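Local structure of putative type III secretion protein YscO (Vibrio parahaemolyticus, 4MH6) at residues Asp38-Ala43 / Gln133-Ala138; Arg28-Lys33 / Lys144-Gln149; Arg46-Val51 / Thr126-Lys131; Ala56-Ala61 / Glu116-Leu121. The protein is of uncharacterised function but, as a member of the YscO family, probably takes part in type III secretion, and folds into a long antiparallel helical coiled coil. All coordinates share one frame; numbering follows the deposited sequence. Where two conformers were deposited one is given.

Contact 1. Residues Asp38-Ala43 / Gln133-Ala138; sequences DRADKA and QEALQA
Ala-40 and Ala-135 mark the place where the two backbones come nearest, with the CA of Ala-40 4.8 Å from the CA of Ala-135. The local helix axes approach to 8.5 Å and run antiparallel at 160°, and this closeness is possible because methyl groups are the main side chains between them. The CB of Ala-40 points at the partner helix and settles on its backbone, 3.7 Å from the CA of Ala-135. It also touches two methyls one helical turn apart, those of Ala-135 and Ala-138, each with its CB 4.0 Å from the CB of Ala-40. A single methyl thus packs against a small-residue surface, and the area buried is modest, 133 Å² in all. Asp-41 borders this apolar patch. Its CG stands opposite the carbonyl carbon (chi1 -69°), which swings the carboxylate toward the other helix although its CB starts off along the flank. There OD1 of Asp-41 passes 4.0 Å from CB of Ala-135, a simple packing contact, and its polar need is met by a hydrogen bond with NE2 of His-139, just beyond the segment. This polar link supplements the alanine packing, since 38-43 and 133-138 share no hydrogen bond of their own. In the fold the contact joins helix 18-84 to helix 90-167, the two long arms of an antiparallel hairpin, at a tightly spaced point of their interface.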
loop_
_atom_site.group_PDB
_atom_site.type_symbol
_atom_site.label_atom_id
_atom_site.label_comp_id
_atom_site.label_asym_id
_atom_site.label_seq_id
_atom_site.Cartn_x
_atom_site.Cartn_y
_atom_site.Cartn_z
ATOM N N ASP A 38 -0.428 -1.626 -15.473
ATOM C CA ASP A 38 -0.845 -2.856 -14.808
ATOM C C ASP A 38 -0.015 -3.068 -13.596
ATOM O O ASP A 38 -0.534 -3.421 -12.549
ATOM C CB ASP A 38 -0.754 -4.068 -15.721
ATOM C CG ASP A 38 -1.665 -3.946 -16.935
ATOM O OD1 ASP A 38 -2.386 -2.922 -17.050
ATOM O OD2 ASP A 38 -1.658 -4.868 -17.784
ATOM N N ARG A 39 1.286 -2.834 -13.741
ATOM C CA ARG A 39 2.225 -2.980 -12.638
ATOM C C ARG A 39 1.846 -2.038 -11.522
ATOM O O ARG A 39 1.944 -2.393 -10.350
ATOM C CB ARG A 39 3.644 -2.658 -13.060
ATOM C CG ARG A 39 4.249 -3.570 -14.100
ATOM C CD ARG A 39 5.737 -3.573 -13.838
ATOM N NE ARG A 39 6.546 -4.296 -14.819
ATOM C CZ ARG A 39 7.431 -3.734 -15.643
ATOM N NH1 ARG A 39 7.665 -2.414 -15.613
ATOM N NH2 ARG A 39 8.121 -4.512 -16.476
ATOM N N ALA A 40 1.431 -0.831 -11.901
ATOM C CA ALA A 40 1.008 0.182 -10.929
ATOM C C ALA A 40 -0.241 -0.302 -10.155
ATOM O O ALA A 40 -0.292 -0.153 -8.927
ATOM C CB ALA A 40 0.749 1.530 -11.620
ATOM N N ASP A 41 -1.225 -0.868 -10.886
ATOM C CA ASP A 41 -2.453 -1.420 -10.305
ATOM C C ASP A 41 -2.132 -2.553 -9.341
ATOM O O ASP A 41 -2.681 -2.634 -8.256
ATOM C CB ASP A 41 -3.370 -1.967 -11.397
ATOM C CG ASP A 41 -3.978 -0.870 -12.285
ATOM O OD1 ASP A 41 -3.925 0.325 -11.917
ATOM O OD2 ASP A 41 -4.545 -1.204 -13.362
ATOM N N LYS A 42 -1.236 -3.432 -9.756
ATOM C CA LYS A 42 -0.835 -4.565 -8.955
ATOM C C LYS A 42 -0.123 -4.085 -7.716
ATOM O O LYS A 42 -0.257 -4.678 -6.659
ATOM C CB LYS A 42 0.075 -5.495 -9.770
ATOM C CG LYS A 42 -0.586 -6.121 -10.992
ATOM C CD LYS A 42 -1.692 -7.069 -10.560
ATOM C CE LYS A 42 -2.542 -7.593 -11.720
ATOM N NZ LYS A 42 -3.698 -8.377 -11.138
ATOM N N ALA A 43 0.647 -3.009 -7.844
ATOM C CA ALA A 43 1.376 -2.478 -6.685
ATOM C C ALA A 43 0.358 -1.957 -5.675
ATOM O O ALA A 43 0.586 -2.021 -4.476
ATOM C CB ALA A 43 2.333 -1.386 -7.098
ATOM N N GLN A 133 -1.715 7.312 -6.398
ATOM C CA GLN A 133 -1.357 8.473 -7.163
ATOM C C GLN A 133 -0.551 8.048 -8.401
ATOM O O GLN A 133 -0.773 8.565 -9.493
ATOM C CB GLN A 133 -0.613 9.487 -6.282
ATOM C CG GLN A 133 -1.537 10.217 -5.320
ATOM C CD GLN A 133 -0.819 11.135 -4.308
ATOM O OE1 GLN A 133 0.344 10.911 -3.930
ATOM N NE2 GLN A 133 -1.539 12.152 -3.831
ATOM N N GLU A 134 0.359 7.097 -8.226
ATOM C CA GLU A 134 1.171 6.597 -9.318
ATOM C C GLU A 134 0.328 5.825 -10.331
ATOM O O GLU A 134 0.532 5.926 -11.532
ATOM C CB GLU A 134 2.280 5.723 -8.770
ATOM C CG GLU A 134 3.322 6.513 -8.019
ATOM C CD GLU A 134 4.329 5.636 -7.304
ATOM O OE1 GLU A 134 4.157 4.391 -7.297
ATOM O OE2 GLU A 134 5.285 6.196 -6.713
ATOM N N ALA A 135 -0.625 5.051 -9.828
ATOM C CA ALA A 135 -1.512 4.290 -10.697
ATOM C C ALA A 135 -2.336 5.239 -11.532
ATOM O O ALA A 135 -2.511 5.016 -12.716
ATOM C CB ALA A 135 -2.398 3.389 -9.890
ATOM N N LEU A 136 -2.857 6.297 -10.915
ATOM C CA LEU A 136 -3.645 7.294 -11.640
ATOM C C LEU A 136 -2.798 7.929 -12.753
ATOM O O LEU A 136 -3.240 8.035 -13.902
ATOM C CB LEU A 136 -4.175 8.365 -10.679
ATOM C CG LEU A 136 -5.266 7.903 -9.698
ATOM C CD1 LEU A 136 -5.520 8.923 -8.591
ATOM C CD2 LEU A 136 -6.557 7.571 -10.432
ATOM N N GLN A 137 -1.573 8.324 -12.410
ATOM C CA GLN A 137 -0.676 8.937 -13.378
ATOM C C GLN A 137 -0.301 7.955 -14.505
ATOM O O GLN A 137 -0.236 8.339 -15.672
ATOM C CB GLN A 137 0.568 9.486 -12.683
ATOM C CG GLN A 137 1.522 10.207 -13.622
ATOM C CD GLN A 137 0.871 11.387 -14.368
ATOM O OE1 GLN A 137 0.824 11.419 -15.625
ATOM N NE2 GLN A 137 0.323 12.338 -13.603
ATOM N N ALA A 138 -0.080 6.690 -14.157
ATOM C CA ALA A 138 0.262 5.687 -15.148
ATOM C C ALA A 138 -0.900 5.537 -16.104
ATOM O O ALA A 138 -0.711 5.342 -17.312
ATOM C CB ALA A 138 0.550 4.367 -14.491
#

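Contact 2. Residues Arg28-Lys33 / Lys144-Gln149; sequences RLLEIK and KFVQLQ
Phe-145 is the large bump of this contact: its ring lies in the hollow between Leu-29 and Lys-33, residues one turn apart on the facing helix. The aliphatic part of Lys-33 closes one side, with its CE 4.1 Å from the centroid of the Phe-145 ring and 28° off the ring normal, a CH-pi contact over the face. A bend at chi2 (-62°) carries that CE back across the aromatic surface. Leu-148, on the same helix as the ring, lays its CD1 over the opposite face, so the ring is held between a lysine chain and a leucine methyl. Leu-29 comes up obliquely to the ring, its CD1 3.8 Å from CE2 of Phe-145. A second bump fits in the reverse sense: CD1 of Leu-30 lodges between CB of Phe-145, at 3.8 Å, and CG2 of Val-146, at 3.9 Å. The chain of Gln-149 crosses Leu-30 at about a right angle one turn further on. Bulkier side chains go with a wider axis separation, 9.5 Å at 163°. The interface extends both ways along the helix pair: Gln-149 also touches Ile-26 and Glu-27 of helix 18-84, while Leu-30 and Lys-33 reach Lys-142 and Thr-141 of helix 90-167.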
loop_
_atom_site.group_PDB
_atom_site.type_symbol
_atom_site.label_atom_id
_atom_site.label_comp_id
_atom_site.label_asym_id
_atom_site.label_seq_id
_atom_site.Cartn_x
_atom_site.Cartn_y
_atom_site.Cartn_z
ATOM N N ARG A 28 4.470 -0.054 -29.518
ATOM C CA ARG A 28 5.375 -0.571 -28.519
ATOM C C ARG A 28 5.430 0.351 -27.322
ATOM O O ARG A 28 5.461 -0.131 -26.181
ATOM C CB ARG A 28 6.764 -0.831 -29.092
ATOM C CG ARG A 28 7.790 -1.274 -28.053
ATOM C CD ARG A 28 7.274 -2.401 -27.172
ATOM N NE ARG A 28 8.286 -2.890 -26.234
ATOM C CZ ARG A 28 8.035 -3.758 -25.251
ATOM N NH1 ARG A 28 6.810 -4.225 -25.050
ATOM N NH2 ARG A 28 9.008 -4.153 -24.455
ATOM N N LEU A 29 5.471 1.665 -27.557
ATOM C CA LEU A 29 5.468 2.588 -26.418
ATOM C C LEU A 29 4.196 2.419 -25.609
ATOM O O LEU A 29 4.229 2.375 -24.373
ATOM C CB LEU A 29 5.576 4.039 -26.839
ATOM C CG LEU A 29 6.979 4.540 -27.075
ATOM C CD1 LEU A 29 6.922 5.993 -27.541
ATOM C CD2 LEU A 29 7.806 4.430 -25.804
ATOM N N LEU A 30 3.082 2.322 -26.311
ATOM C CA LEU A 30 1.823 2.171 -25.644
ATOM C C LEU A 30 1.826 0.894 -24.804
ATOM O O LEU A 30 1.406 0.895 -23.651
ATOM C CB LEU A 30 0.712 2.145 -26.681
ATOM C CG LEU A 30 -0.712 1.972 -26.177
ATOM C CD1 LEU A 30 -0.996 2.902 -24.998
ATOM C CD2 LEU A 30 -1.653 2.205 -27.342
ATOM N N GLU A 31 2.336 -0.192 -25.386
ATOM C CA GLU A 31 2.407 -1.470 -24.697
ATOM C C GLU A 31 3.211 -1.304 -23.421
ATOM O O GLU A 31 2.837 -1.826 -22.381
ATOM C CB GLU A 31 3.034 -2.500 -25.619
ATOM C CG GLU A 31 3.081 -3.932 -25.109
ATOM C CD GLU A 31 3.688 -4.893 -26.147
ATOM O OE1 GLU A 31 4.174 -4.404 -27.210
ATOM O OE2 GLU A 31 3.685 -6.140 -25.904
ATOM N N ILE A 32 4.301 -0.551 -23.488
ATOM C CA ILE A 32 5.133 -0.328 -22.295
ATOM C C ILE A 32 4.351 0.429 -21.243
ATOM O O ILE A 32 4.385 0.072 -20.063
ATOM C CB ILE A 32 6.447 0.417 -22.596
ATOM C CG1 ILE A 32 7.368 -0.457 -23.473
ATOM C CG2 ILE A 32 7.157 0.758 -21.290
ATOM C CD1 ILE A 32 8.675 0.181 -23.925
ATOM N N LYS A 33 3.639 1.465 -21.667
ATOM C CA LYS A 33 2.808 2.241 -20.739
ATOM C C LYS A 33 1.636 1.373 -20.168
ATOM O O LYS A 33 1.270 1.524 -19.012
ATOM C CB LYS A 33 2.234 3.475 -21.444
ATOM C CG LYS A 33 3.245 4.372 -22.136
ATOM C CD LYS A 33 4.241 4.964 -21.171
ATOM C CE LYS A 33 5.143 5.948 -21.903
ATOM N NZ LYS A 33 5.922 6.826 -20.970
ATOM N N LYS A 144 -3.036 8.858 -22.813
ATOM C CA LYS A 144 -2.404 9.861 -23.612
ATOM C C LYS A 144 -1.795 9.177 -24.827
ATOM O O LYS A 144 -1.906 9.670 -25.956
ATOM C CB LYS A 144 -1.350 10.573 -22.775
ATOM C CG LYS A 144 -0.788 11.828 -23.402
ATOM C CD LYS A 144 0.074 12.623 -22.425
ATOM C CE LYS A 144 0.497 13.955 -23.048
ATOM N NZ LYS A 144 1.283 14.839 -22.133
ATOM N N PHE A 145 -1.177 8.019 -24.602
ATOM C CA PHE A 145 -0.565 7.269 -25.691
ATOM C C PHE A 145 -1.573 6.547 -26.562
ATOM O O PHE A 145 -1.285 6.246 -27.726
ATOM C CB PHE A 145 0.571 6.375 -25.205
ATOM C CG PHE A 145 1.873 7.113 -25.042
ATOM C CD1 PHE A 145 2.141 7.853 -23.899
ATOM C CD2 PHE A 145 2.827 7.089 -26.062
ATOM C CE1 PHE A 145 3.344 8.543 -23.759
ATOM C CE2 PHE A 145 4.029 7.782 -25.932
ATOM C CZ PHE A 145 4.288 8.507 -24.777
ATOM N N VAL A 146 -2.746 6.279 -26.008
ATOM C CA VAL A 146 -3.846 5.707 -26.780
ATOM C C VAL A 146 -4.284 6.767 -27.833
ATOM O O VAL A 146 -4.509 6.443 -28.997
ATOM C CB VAL A 146 -5.027 5.322 -25.864
ATOM C CG1 VAL A 146 -6.278 5.032 -26.671
ATOM C CG2 VAL A 146 -4.663 4.117 -25.028
ATOM N N GLN A 147 -4.384 8.028 -27.402
ATOM C CA GLN A 147 -4.766 9.132 -28.277
ATOM C C GLN A 147 -3.730 9.325 -29.369
ATOM O O GLN A 147 -4.074 9.403 -30.546
ATOM C CB GLN A 147 -4.881 10.437 -27.500
ATOM C CG GLN A 147 -5.874 10.414 -26.353
ATOM C CD GLN A 147 -6.041 11.779 -25.705
ATOM O OE1 GLN A 147 -6.066 12.805 -26.393
ATOM N NE2 GLN A 147 -6.181 11.800 -24.376
ATOM N N LEU A 148 -2.462 9.424 -28.969
ATOM C CA LEU A 148 -1.361 9.576 -29.926
ATOM C C LEU A 148 -1.448 8.498 -30.984
ATOM O O LEU A 148 -1.204 8.754 -32.161
ATOM C CB LEU A 148 0.010 9.502 -29.241
ATOM C CG LEU A 148 0.406 10.724 -28.407
ATOM C CD1 LEU A 148 1.712 10.492 -27.666
ATOM C CD2 LEU A 148 0.515 11.974 -29.272
ATOM N N GLN A 149 -1.805 7.294 -30.568
ATOM C CA GLN A 149 -1.909 6.212 -31.507
ATOM C C GLN A 149 -3.071 6.400 -32.480
ATOM O O GLN A 149 -2.933 6.135 -33.682
ATOM C CB GLN A 149 -2.048 4.873 -30.789
ATOM C CG GLN A 149 -2.296 3.775 -31.793
ATOM C CD GLN A 149 -2.197 2.412 -31.220
ATOM O OE1 GLN A 149 -1.441 1.581 -31.730
ATOM N NE2 GLN A 149 -2.932 2.159 -30.142
#

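Contact 3. Residues Arg46-Val51 / Thr126-Lys131; sequences RQEYRV and TLLKQK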
loop_
_atom_site.group_PDB
_atom_site.type_symbol
_atom_site.label_atom_id
_atom_site.label_comp_id
_atom_site.label_asym_id
_atom_site.label_seq_id
_atom_site.Cartn_x
_atom_site.Cartn_y
_atom_site.Cartn_z
ATOM N N ARG A 46 -1.363 -5.138 -3.983
ATOM C CA ARG A 46 -0.502 -5.715 -2.982
ATOM C C ARG A 46 -0.473 -4.822 -1.780
ATOM O O ARG A 46 -0.368 -5.314 -0.655
ATOM C CB ARG A 46 0.924 -5.906 -3.505
ATOM C CG ARG A 46 1.066 -7.008 -4.537
ATOM C CD ARG A 46 2.522 -7.312 -4.817
ATOM N NE ARG A 46 3.170 -6.201 -5.495
ATOM C CZ ARG A 46 3.139 -6.050 -6.822
ATOM N NH1 ARG A 46 2.476 -6.948 -7.593
ATOM N NH2 ARG A 46 3.753 -5.010 -7.390
ATOM N N GLN A 47 -0.546 -3.507 -2.014
ATOM C CA GLN A 47 -0.483 -2.549 -0.912
ATOM C C GLN A 47 -1.758 -2.579 -0.085
ATOM O O GLN A 47 -1.731 -2.313 1.109
ATOM C CB GLN A 47 -0.196 -1.131 -1.406
ATOM C CG GLN A 47 0.041 -0.140 -0.266
ATOM C CD GLN A 47 1.203 -0.536 0.601
ATOM O OE1 GLN A 47 2.148 -1.138 0.128
ATOM N NE2 GLN A 47 1.152 -0.180 1.866
ATOM N N GLU A 48 -2.876 -2.876 -0.735
ATOM C CA GLU A 48 -4.133 -3.015 -0.028
ATOM C C GLU A 48 -4.014 -4.255 0.867
ATOM O O GLU A 48 -4.583 -4.285 1.957
ATOM C CB GLU A 48 -5.294 -3.110 -1.008
ATOM C CG GLU A 48 -5.553 -1.762 -1.666
ATOM C CD GLU A 48 -6.388 -1.810 -2.944
ATOM O OE1 GLU A 48 -6.329 -2.846 -3.646
ATOM O OE2 GLU A 48 -7.054 -0.785 -3.278
ATOM N N TYR A 49 -3.246 -5.258 0.428
ATOM C CA TYR A 49 -3.066 -6.457 1.240
ATOM C C TYR A 49 -2.269 -6.106 2.517
ATOM O O TYR A 49 -2.622 -6.512 3.634
ATOM C CB TYR A 49 -2.367 -7.579 0.441
ATOM C CG TYR A 49 -2.158 -8.815 1.278
ATOM C CD1 TYR A 49 -1.000 -8.979 2.041
ATOM C CD2 TYR A 49 -3.129 -9.793 1.357
ATOM C CE1 TYR A 49 -0.821 -10.084 2.846
ATOM C CE2 TYR A 49 -2.949 -10.909 2.144
ATOM C CZ TYR A 49 -1.796 -11.040 2.889
ATOM O OH TYR A 49 -1.615 -12.150 3.675
ATOM N N ARG A 50 -1.184 -5.366 2.323
ATOM C CA ARG A 50 -0.344 -4.939 3.431
ATOM C C ARG A 50 -1.166 -4.145 4.451
ATOM O O ARG A 50 -1.027 -4.371 5.648
ATOM C CB ARG A 50 0.914 -4.164 2.935
ATOM C CG ARG A 50 2.042 -5.092 2.491
ATOM C CD ARG A 50 3.367 -4.412 2.175
ATOM N NE ARG A 50 3.339 -3.936 0.818
ATOM C CZ ARG A 50 3.946 -4.503 -0.227
ATOM N NH1 ARG A 50 4.752 -5.541 -0.097
ATOM N NH2 ARG A 50 3.769 -3.967 -1.427
ATOM N N VAL A 51 -2.042 -3.250 3.977
ATOM C CA VAL A 51 -2.882 -2.466 4.903
ATOM C C VAL A 51 -3.768 -3.406 5.713
ATOM O O VAL A 51 -3.740 -3.389 6.922
ATOM C CB VAL A 51 -3.751 -1.383 4.207
ATOM C CG1 VAL A 51 -4.712 -0.754 5.199
ATOM C CG2 VAL A 51 -2.887 -0.287 3.596
ATOM N N THR A 126 -0.500 5.604 3.968
ATOM C CA THR A 126 0.119 6.711 3.277
ATOM C C THR A 126 0.750 6.168 1.991
ATOM O O THR A 126 0.656 6.814 0.932
ATOM C CB THR A 126 1.171 7.423 4.158
ATOM O OG1 THR A 126 0.521 8.010 5.278
ATOM C CG2 THR A 126 1.889 8.511 3.390
ATOM N N LEU A 127 1.407 5.004 2.086
ATOM C CA LEU A 127 2.001 4.404 0.888
ATOM C C LEU A 127 0.918 4.001 -0.098
ATOM O O LEU A 127 1.085 4.150 -1.291
ATOM C CB LEU A 127 2.836 3.183 1.226
ATOM C CG LEU A 127 4.179 3.391 1.893
ATOM C CD1 LEU A 127 4.731 2.041 2.307
ATOM C CD2 LEU A 127 5.141 4.082 0.948
ATOM N N LEU A 128 -0.181 3.474 0.405
ATOM C CA LEU A 128 -1.246 3.112 -0.480
ATOM C C LEU A 128 -1.637 4.333 -1.265
ATOM O O LEU A 128 -1.786 4.284 -2.490
ATOM C CB LEU A 128 -2.463 2.566 0.290
ATOM C CG LEU A 128 -3.703 2.178 -0.526
ATOM C CD1 LEU A 128 -3.345 1.316 -1.721
ATOM C CD2 LEU A 128 -4.704 1.445 0.333
ATOM N N LYS A 129 -1.773 5.443 -0.560
ATOM C CA LYS A 129 -2.160 6.708 -1.175
ATOM C C LYS A 129 -1.182 7.101 -2.289
ATOM O O LYS A 129 -1.618 7.504 -3.373
ATOM C CB LYS A 129 -2.284 7.796 -0.105
ATOM C CG LYS A 129 -2.985 9.020 -0.601
ATOM C CD LYS A 129 -3.245 10.064 0.472
ATOM C CE LYS A 129 -3.794 11.358 -0.205
ATOM N NZ LYS A 129 -4.039 12.471 0.788
ATOM N N GLN A 130 0.125 6.937 -2.047
ATOM C CA GLN A 130 1.141 7.256 -3.073
ATOM C C GLN A 130 1.031 6.312 -4.270
ATOM O O GLN A 130 1.173 6.735 -5.412
ATOM C CB GLN A 130 2.552 7.172 -2.520
ATOM C CG GLN A 130 2.709 7.880 -1.185
ATOM C CD GLN A 130 4.158 8.089 -0.781
ATOM O OE1 GLN A 130 5.024 8.296 -1.634
ATOM N NE2 GLN A 130 4.421 8.087 0.524
ATOM N N LYS A 131 0.823 5.029 -3.987
ATOM C CA LYS A 131 0.633 4.008 -5.018
ATOM C C LYS A 131 -0.564 4.330 -5.900
ATOM O O LYS A 131 -0.526 4.133 -7.116
ATOM C CB LYS A 131 0.430 2.638 -4.377
ATOM C CG LYS A 131 1.648 1.747 -4.225
ATOM C CD LYS A 131 2.858 2.421 -3.656
ATOM C CE LYS A 131 4.044 1.432 -3.634
ATOM N NZ LYS A 131 3.829 0.288 -2.657
#
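Gln-47 and Leu-128 pair at the middle of the antiparallel coiled coil, where the local axes of the two helices run at 168° to each other. Both side chains send CG away from their backbone N. For Gln-47 (chi1 -173°) this lays the aliphatic CG against the partner backbone, 3.5 Å from CA of Leu-128. The next torsion bends the chain, bringing the amide across Leu-127 at about a right angle, with CB of Leu-127 3.8 Å from NE2 of Gln-47. That NE2 also hydrogen-bonds with OE2 of Glu-124, one turn earlier on the facing helix. Leu-128 spreads its branches toward the other flank: CD1 lies 3.8 Å from CG of Glu-48, and CD2 meets CG2 of Val-51 at 4.1 Å. Glu-48 therefore contributes its methylene portion to the apolar layer. Lys-131, bent at chi2 and chi4, curls back so that its ammonium nears the glutamine oxygen and also Arg-50, its NZ 4.4 Å from NH2 of that arginine. These like charges would probably raise the cost of the approach. The amide oxygen sits beside both groups and accepts a nearly straight bond, Arg-50 NE to Gln-47 OE1 at 3.1 Å, arriving from above the carbonyl plane but close to the plane of the guanidinium.

Contact 4. Residues Ala56-Ala61 / Glu116-Leu121; sequences AELQKA and EVKVTL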
loop_
_atom_site.group_PDB
_atom_site.type_symbol
_atom_site.label_atom_id
_atom_site.label_comp_id
_atom_site.label_asym_id
_atom_site.label_seq_id
_atom_site.Cartn_x
_atom_site.Cartn_y
_atom_site.Cartn_z
ATOM N N ALA A 56 -5.123 -6.169 10.845
ATOM C CA ALA A 56 -5.419 -7.405 11.561
ATOM C C ALA A 56 -4.479 -7.524 12.731
ATOM O O ALA A 56 -4.877 -7.939 13.795
ATOM C CB ALA A 56 -5.281 -8.611 10.645
ATOM N N GLU A 57 -3.218 -7.176 12.509
ATOM C CA GLU A 57 -2.213 -7.203 13.568
ATOM C C GLU A 57 -2.533 -6.206 14.673
ATOM O O GLU A 57 -2.293 -6.476 15.858
ATOM C CB GLU A 57 -0.818 -6.945 12.995
ATOM C CG GLU A 57 -0.156 -8.197 12.447
ATOM C CD GLU A 57 0.148 -9.226 13.548
ATOM O OE1 GLU A 57 0.350 -10.410 13.182
ATOM O OE2 GLU A 57 0.179 -8.866 14.780
ATOM N N LEU A 58 -3.092 -5.065 14.270
ATOM C CA LEU A 58 -3.476 -4.017 15.208
ATOM C C LEU A 58 -4.566 -4.512 16.093
ATOM O O LEU A 58 -4.489 -4.392 17.298
ATOM C CB LEU A 58 -3.958 -2.772 14.468
ATOM C CG LEU A 58 -4.422 -1.603 15.347
ATOM C CD1 LEU A 58 -3.416 -1.234 16.439
ATOM C CD2 LEU A 58 -4.754 -0.390 14.481
ATOM N N GLN A 59 -5.575 -5.087 15.464
ATOM C CA GLN A 59 -6.732 -5.643 16.143
ATOM C C GLN A 59 -6.257 -6.625 17.248
ATOM O O GLN A 59 -6.678 -6.510 18.398
ATOM C CB GLN A 59 -7.634 -6.300 15.090
ATOM C CG GLN A 59 -9.113 -6.310 15.424
ATOM C CD GLN A 59 -9.479 -7.241 16.563
ATOM O OE1 GLN A 59 -10.044 -6.808 17.585
ATOM N NE2 GLN A 59 -9.141 -8.528 16.411
ATOM N N LYS A 60 -5.336 -7.538 16.906
ATOM C CA LYS A 60 -4.775 -8.518 17.863
ATOM C C LYS A 60 -4.015 -7.865 18.982
ATOM O O LYS A 60 -4.132 -8.270 20.144
ATOM C CB LYS A 60 -3.807 -9.478 17.174
ATOM C CG LYS A 60 -4.478 -10.433 16.215
ATOM C CD LYS A 60 -3.467 -11.317 15.505
ATOM C CE LYS A 60 -4.167 -12.205 14.482
ATOM N NZ LYS A 60 -3.204 -12.980 13.650
ATOM N N ALA A 61 -3.194 -6.878 18.630
ATOM C CA ALA A 61 -2.405 -6.167 19.624
ATOM C C ALA A 61 -3.305 -5.494 20.679
ATOM O O ALA A 61 -3.014 -5.550 21.866
ATOM C CB ALA A 61 -1.498 -5.152 18.949
ATOM N N GLU A 116 3.162 1.230 18.002
ATOM C CA GLU A 116 4.039 0.897 16.870
ATOM C C GLU A 116 3.246 0.410 15.672
ATOM O O GLU A 116 3.521 0.843 14.545
ATOM C CB GLU A 116 5.126 -0.117 17.278
ATOM C CG GLU A 116 6.255 0.531 18.096
ATOM C CD GLU A 116 7.249 -0.458 18.727
ATOM O OE1 GLU A 116 6.819 -1.477 19.329
ATOM O OE2 GLU A 116 8.471 -0.179 18.684
ATOM N N VAL A 117 2.257 -0.461 15.918
ATOM C CA VAL A 117 1.418 -0.987 14.846
ATOM C C VAL A 117 0.504 0.106 14.292
ATOM O O VAL A 117 0.231 0.127 13.077
ATOM C CB VAL A 117 0.575 -2.201 15.271
ATOM C CG1 VAL A 117 -0.306 -2.642 14.118
ATOM C CG2 VAL A 117 1.461 -3.358 15.687
ATOM N N LYS A 118 0.017 1.009 15.150
ATOM C CA LYS A 118 -0.804 2.114 14.638
ATOM C C LYS A 118 -0.011 3.015 13.712
ATOM O O LYS A 118 -0.534 3.476 12.714
ATOM C CB LYS A 118 -1.383 2.963 15.745
ATOM C CG LYS A 118 -2.548 2.336 16.425
ATOM C CD LYS A 118 -3.100 3.252 17.481
ATOM C CE LYS A 118 -4.333 2.616 18.078
ATOM N NZ LYS A 118 -4.718 3.277 19.339
ATOM N N VAL A 119 1.239 3.282 14.055
ATOM C CA VAL A 119 2.079 4.118 13.207
ATOM C C VAL A 119 2.299 3.391 11.876
ATOM O O VAL A 119 2.278 3.988 10.797
ATOM C CB VAL A 119 3.453 4.416 13.878
ATOM C CG1 VAL A 119 4.397 5.120 12.924
ATOM C CG2 VAL A 119 3.271 5.267 15.103
ATOM N N THR A 120 2.504 2.087 11.975
ATOM C CA THR A 120 2.768 1.276 10.824
ATOM C C THR A 120 1.589 1.333 9.893
ATOM O O THR A 120 1.748 1.410 8.684
ATOM C CB THR A 120 3.056 -0.171 11.248
ATOM O OG1 THR A 120 4.280 -0.197 11.988
ATOM C CG2 THR A 120 3.225 -1.066 10.047
ATOM N N LEU A 121 0.400 1.328 10.469
ATOM C CA LEU A 121 -0.801 1.361 9.694
ATOM C C LEU A 121 -0.983 2.707 9.006
ATOM O O LEU A 121 -1.381 2.737 7.839
ATOM C CB LEU A 121 -1.984 1.005 10.590
ATOM C CG LEU A 121 -3.393 0.982 9.989
ATOM C CD1 LEU A 121 -3.480 0.130 8.723
ATOM C CD2 LEU A 121 -4.371 0.505 11.054
#
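Leu-58, Val-117 and Leu-121 share one first-torsion arrangement: in Leu-58 (chi1 179°) and Leu-121, CG is trans to the backbone N, and in Val-117 it is CG1 that takes this place. In this antiparallel coiled coil, whose local axes lie 9.4 Å apart at 160°, those torsions direct the branches into the gap between the helices. CG1 of Val-117 presses on the backbone beside Leu-58, 3.6 Å from CA of Leu-58, and keeps contact with its CB. Leu-58 in turn projects between residues of the opposite helix. Its CD1 touches CG of Lys-118 at 3.7 Å, so the lysine adds its aliphatic stem to the rim while its chain extends onward. Hydrophobic packing carries the contact, for 56-61 and 116-121 exchange no hydrogen bond, and 231 Å² is buried between them. Further apolar neighbours continue the layer: Leu-58 and Ala-61 also rest on Val-114 of helix 90-167, while Val-117 touches Val-54 of helix 18-84. Within segment 116-121 the hydroxyl of Thr-120, whose side chain also touches Val-54, is tied to its own helix. OG1 of Thr-120 donates to O of Glu-116 at 2.9 Å, approaching from the face of the carbonyl opposite to that used by Thr-120 N. Across the seam, the two leucine chains meet at about a right angle, CD2 of Leu-58 lying 3.6 Å from CD2 of Leu-121.

How the contacts relate
From the N terminus, helix 18-84 supplies the first segments in the order contact 2, contact 1, contact 3 and contact 4; helix 90-167 returns past them in reverse. Contact 2 therefore closes the longest loop, with 110 residues between its segments, and the others enclose 89, 74 and 54 in turn. The loops are concentric and none crosses another, as expected of one antiparallel helical hairpin whose turn lies between residues 84 and 90. Contact 3 is the bridge along the seam: Ala-43 O of contact 1 packs on its Lys-131 CG, and its Val-51 CG1 packs on Leu-121 CD1 of contact 4. Centres of contacts 2 and 4 are 41 Å apart.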